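Local coordinates for protein VIN1 (Oscarella pearsei, PDB 6BFI) that binds actin filaments and may take part in cell-cell adhesion, as a sponge member of the vinculin/alpha-catenin family, at residues V547-P555 / C747-N755. Numbering follows the deposited sequence.
Sequences VEADNSENP and CMDKRAKTN
Asn551 lays its amide across the start of helix 750-760, its chi1 of -171° carrying the group to Asp749 OD1 and Arg751 CD. Its ND2 donates to Asp749 OD1 at 2.6 Å, on the syn side but 33° out of the carboxylate plane, and the short bond is bent. Asp749 is the N-cap of this helix, and the same OD1 also takes a weak bond from Arg751 N. Asn551 OD1 lies 3.2 Å from Arg751 CD; the bent Arg751 side chain crosses that of Asn551 at about a right angle, yet the guanidinium and amide planes are only 23° apart, and NH1 pairs with Glu548 OE2 (3.3 Å). On the backbone, Lys750 N gives a nearly straight bond to Asn551 O (2.9 Å), and Glu553 N a longer one to Met748 O (3.3 Å), making a single beta bridge between Ser552 and Asp749. The extended Lys750 chain passes Asn551 O, and NZ reaches Asp550 O at 3.0 Å; the Glu553 side chain crosses it at about a right angle, CG against CE. With an alanine in place of Lys750, Asp550 O would probably lose this donor and Glu553 CG the methylenes it packs on. Met748 CE rests on Asn554 CA (3.7 Å). This surface junction thus ties the loop between helices 524-550 and 555-569 to helix 750-760 chiefly through polar groups: Asn551 O satisfies Lys750 N from across the contact, while Asp749 caps from its own segment.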
loop_
_atom_site.group_PDB
_atom_site.type_symbol
_atom_site.label_atom_id
_atom_site.label_comp_id
_atom_site.label_asym_id
_atom_site.label_seq_id
_atom_site.Cartn_x
_atom_site.Cartn_y
_atom_site.Cartn_z
ATOM N N VAL A 547 0.438 9.167 17.901
ATOM C CA VAL A 547 -0.010 8.428 16.724
ATOM C C VAL A 547 -1.411 7.868 16.943
ATOM O O VAL A 547 -2.268 7.938 16.053
ATOM C CB VAL A 547 0.998 7.317 16.374
ATOM C CG1 VAL A 547 0.363 6.287 15.447
ATOM C CG2 VAL A 547 2.239 7.916 15.731
ATOM N N GLU A 548 -1.673 7.316 18.130
ATOM C CA GLU A 548 -2.987 6.736 18.390
ATOM C C GLU A 548 -4.074 7.803 18.412
ATOM O O GLU A 548 -5.197 7.560 17.953
ATOM C CB GLU A 548 -2.974 5.963 19.706
ATOM C CG GLU A 548 -3.290 4.492 19.539
ATOM C CD GLU A 548 -4.654 4.244 18.929
ATOM O OE1 GLU A 548 -5.664 4.387 19.651
ATOM O OE2 GLU A 548 -4.715 3.912 17.726
ATOM N N ALA A 549 -3.765 8.985 18.945
ATOM C CA ALA A 549 -4.746 10.064 18.960
ATOM C C ALA A 549 -5.027 10.574 17.552
ATOM O O ALA A 549 -6.185 10.835 17.199
ATOM C CB ALA A 549 -4.262 11.201 19.860
ATOM N N ASP A 550 -3.981 10.716 16.729
ATOM C CA ASP A 550 -4.177 11.175 15.357
ATOM C C ASP A 550 -5.056 10.224 14.557
ATOM O O ASP A 550 -5.840 10.671 13.711
ATOM C CB ASP A 550 -2.826 11.337 14.662
ATOM C CG ASP A 550 -2.035 12.510 15.192
ATOM O OD1 ASP A 550 -2.434 13.080 16.234
ATOM O OD2 ASP A 550 -1.010 12.860 14.571
ATOM N N ASN A 551 -4.950 8.922 14.813
ATOM C CA ASN A 551 -5.664 7.917 14.037
ATOM C C ASN A 551 -7.150 7.840 14.370
ATOM O O ASN A 551 -7.883 7.118 13.685
ATOM C CB ASN A 551 -5.010 6.547 14.252
ATOM C CG ASN A 551 -5.547 5.486 13.312
ATOM O OD1 ASN A 551 -5.315 5.535 12.104
ATOM N ND2 ASN A 551 -6.271 4.516 13.866
ATOM N N SER A 552 -7.619 8.566 15.380
ATOM C CA SER A 552 -9.010 8.509 15.799
ATOM C C SER A 552 -9.718 9.818 15.481
ATOM O O SER A 552 -9.153 10.901 15.663
ATOM C CB SER A 552 -9.122 8.216 17.298
ATOM O OG SER A 552 -10.476 8.223 17.716
ATOM N N GLU A 553 -10.957 9.709 15.005
ATOM C CA GLU A 553 -11.824 10.861 14.798
ATOM C C GLU A 553 -12.806 11.056 15.944
ATOM O O GLU A 553 -13.760 11.826 15.807
ATOM C CB GLU A 553 -12.580 10.729 13.474
ATOM C CG GLU A 553 -11.675 10.601 12.258
ATOM C CD GLU A 553 -12.206 11.346 11.047
ATOM O OE1 GLU A 553 -13.391 11.741 11.060
ATOM O OE2 GLU A 553 -11.435 11.542 10.085
ATOM N N ASN A 554 -12.594 10.370 17.067
ATOM C CA ASN A 554 -13.426 10.486 18.258
ATOM C C ASN A 554 -12.907 11.627 19.123
ATOM O O ASN A 554 -11.883 11.476 19.801
ATOM C CB ASN A 554 -13.431 9.165 19.031
ATOM C CG ASN A 554 -14.389 9.174 20.206
ATOM O OD1 ASN A 554 -15.223 10.069 20.341
ATOM N ND2 ASN A 554 -14.279 8.165 21.061
ATOM N N PRO A 555 -13.587 12.778 19.135
ATOM C CA PRO A 555 -13.008 13.961 19.797
ATOM C C PRO A 555 -12.822 13.798 21.296
ATOM O O PRO A 555 -11.831 14.293 21.847
ATOM C CB PRO A 555 -14.017 15.072 19.469
ATOM C CG PRO A 555 -14.794 14.562 18.293
ATOM C CD PRO A 555 -14.870 13.083 18.484
ATOM N N CYS A 747 -16.665 5.844 9.798
ATOM C CA CYS A 747 -15.638 5.106 10.520
ATOM C C CYS A 747 -14.708 6.073 11.239
ATOM O O CYS A 747 -14.279 7.081 10.671
ATOM C CB CYS A 747 -14.838 4.224 9.562
ATOM S SG CYS A 747 -13.512 3.273 10.339
ATOM N N MET A 748 -14.406 5.763 12.500
ATOM C CA MET A 748 -13.555 6.603 13.332
ATOM C C MET A 748 -12.140 6.054 13.463
ATOM O O MET A 748 -11.382 6.519 14.320
ATOM C CB MET A 748 -14.184 6.780 14.714
ATOM C CG MET A 748 -15.702 6.824 14.697
ATOM S SD MET A 748 -16.402 7.398 16.257
ATOM C CE MET A 748 -16.087 9.156 16.135
ATOM N N ASP A 749 -11.773 5.079 12.639
ATOM C CA ASP A 749 -10.439 4.484 12.642
ATOM C C ASP A 749 -9.795 4.829 11.303
ATOM O O ASP A 749 -10.094 4.202 10.283
ATOM C CB ASP A 749 -10.519 2.976 12.864
ATOM C CG ASP A 749 -9.182 2.367 13.238
ATOM O OD1 ASP A 749 -8.137 2.999 12.969
ATOM O OD2 ASP A 749 -9.176 1.253 13.802
ATOM N N LYS A 750 -8.903 5.824 11.313
ATOM C CA LYS A 750 -8.342 6.328 10.062
ATOM C C LYS A 750 -7.512 5.270 9.347
ATOM O O LYS A 750 -7.347 5.333 8.123
ATOM C CB LYS A 750 -7.506 7.582 10.323
ATOM C CG LYS A 750 -8.317 8.784 10.771
ATOM C CD LYS A 750 -7.429 10.000 11.004
ATOM C CE LYS A 750 -8.236 11.198 11.480
ATOM N NZ LYS A 750 -7.378 12.375 11.794
ATOM N N ARG A 751 -6.974 4.299 10.087
ATOM C CA ARG A 751 -6.241 3.206 9.456
ATOM C C ARG A 751 -7.164 2.363 8.582
ATOM O O ARG A 751 -6.900 2.166 7.389
ATOM C CB ARG A 751 -5.560 2.352 10.527
ATOM C CG ARG A 751 -4.099 2.711 10.763
ATOM C CD ARG A 751 -3.753 2.771 12.245
ATOM N NE ARG A 751 -4.006 1.509 12.937
ATOM C CZ ARG A 751 -3.891 1.344 14.251
ATOM N NH1 ARG A 751 -3.527 2.364 15.017
ATOM N NH2 ARG A 751 -4.139 0.163 14.802
ATOM N N ALA A 752 -8.263 1.871 9.157
ATOM C CA ALA A 752 -9.217 1.082 8.384
ATOM C C ALA A 752 -9.952 1.945 7.366
ATOM O O ALA A 752 -10.262 1.486 6.260
ATOM C CB ALA A 752 -10.206 0.394 9.323
ATOM N N LYS A 753 -10.245 3.197 7.730
ATOM C CA LYS A 753 -10.843 4.147 6.795
ATOM C C LYS A 753 -10.003 4.263 5.527
ATOM O O LYS A 753 -10.501 4.074 4.409
ATOM C CB LYS A 753 -10.979 5.507 7.484
ATOM C CG LYS A 753 -11.980 6.470 6.875
ATOM C CD LYS A 753 -11.856 7.833 7.547
ATOM C CE LYS A 753 -13.061 8.720 7.282
ATOM N NZ LYS A 753 -14.257 8.289 8.058
ATOM N N THR A 754 -8.713 4.566 5.694
ATOM C CA THR A 754 -7.794 4.621 4.562
ATOM C C THR A 754 -7.736 3.285 3.833
ATOM O O THR A 754 -7.710 3.245 2.597
ATOM C CB THR A 754 -6.402 5.033 5.043
ATOM O OG1 THR A 754 -6.423 6.404 5.462
ATOM C CG2 THR A 754 -5.371 4.861 3.938
ATOM N N ASN A 755 -7.724 2.178 4.583
ATOM C CA ASN A 755 -7.672 0.860 3.957
ATOM C C ASN A 755 -8.837 0.653 2.997
ATOM O O ASN A 755 -8.663 0.086 1.910
ATOM C CB ASN A 755 -7.663 -0.227 5.032
ATOM C CG ASN A 755 -7.545 -1.623 4.450
ATOM O OD1 ASN A 755 -6.922 -1.821 3.408
ATOM N ND2 ASN A 755 -8.147 -2.598 5.121
#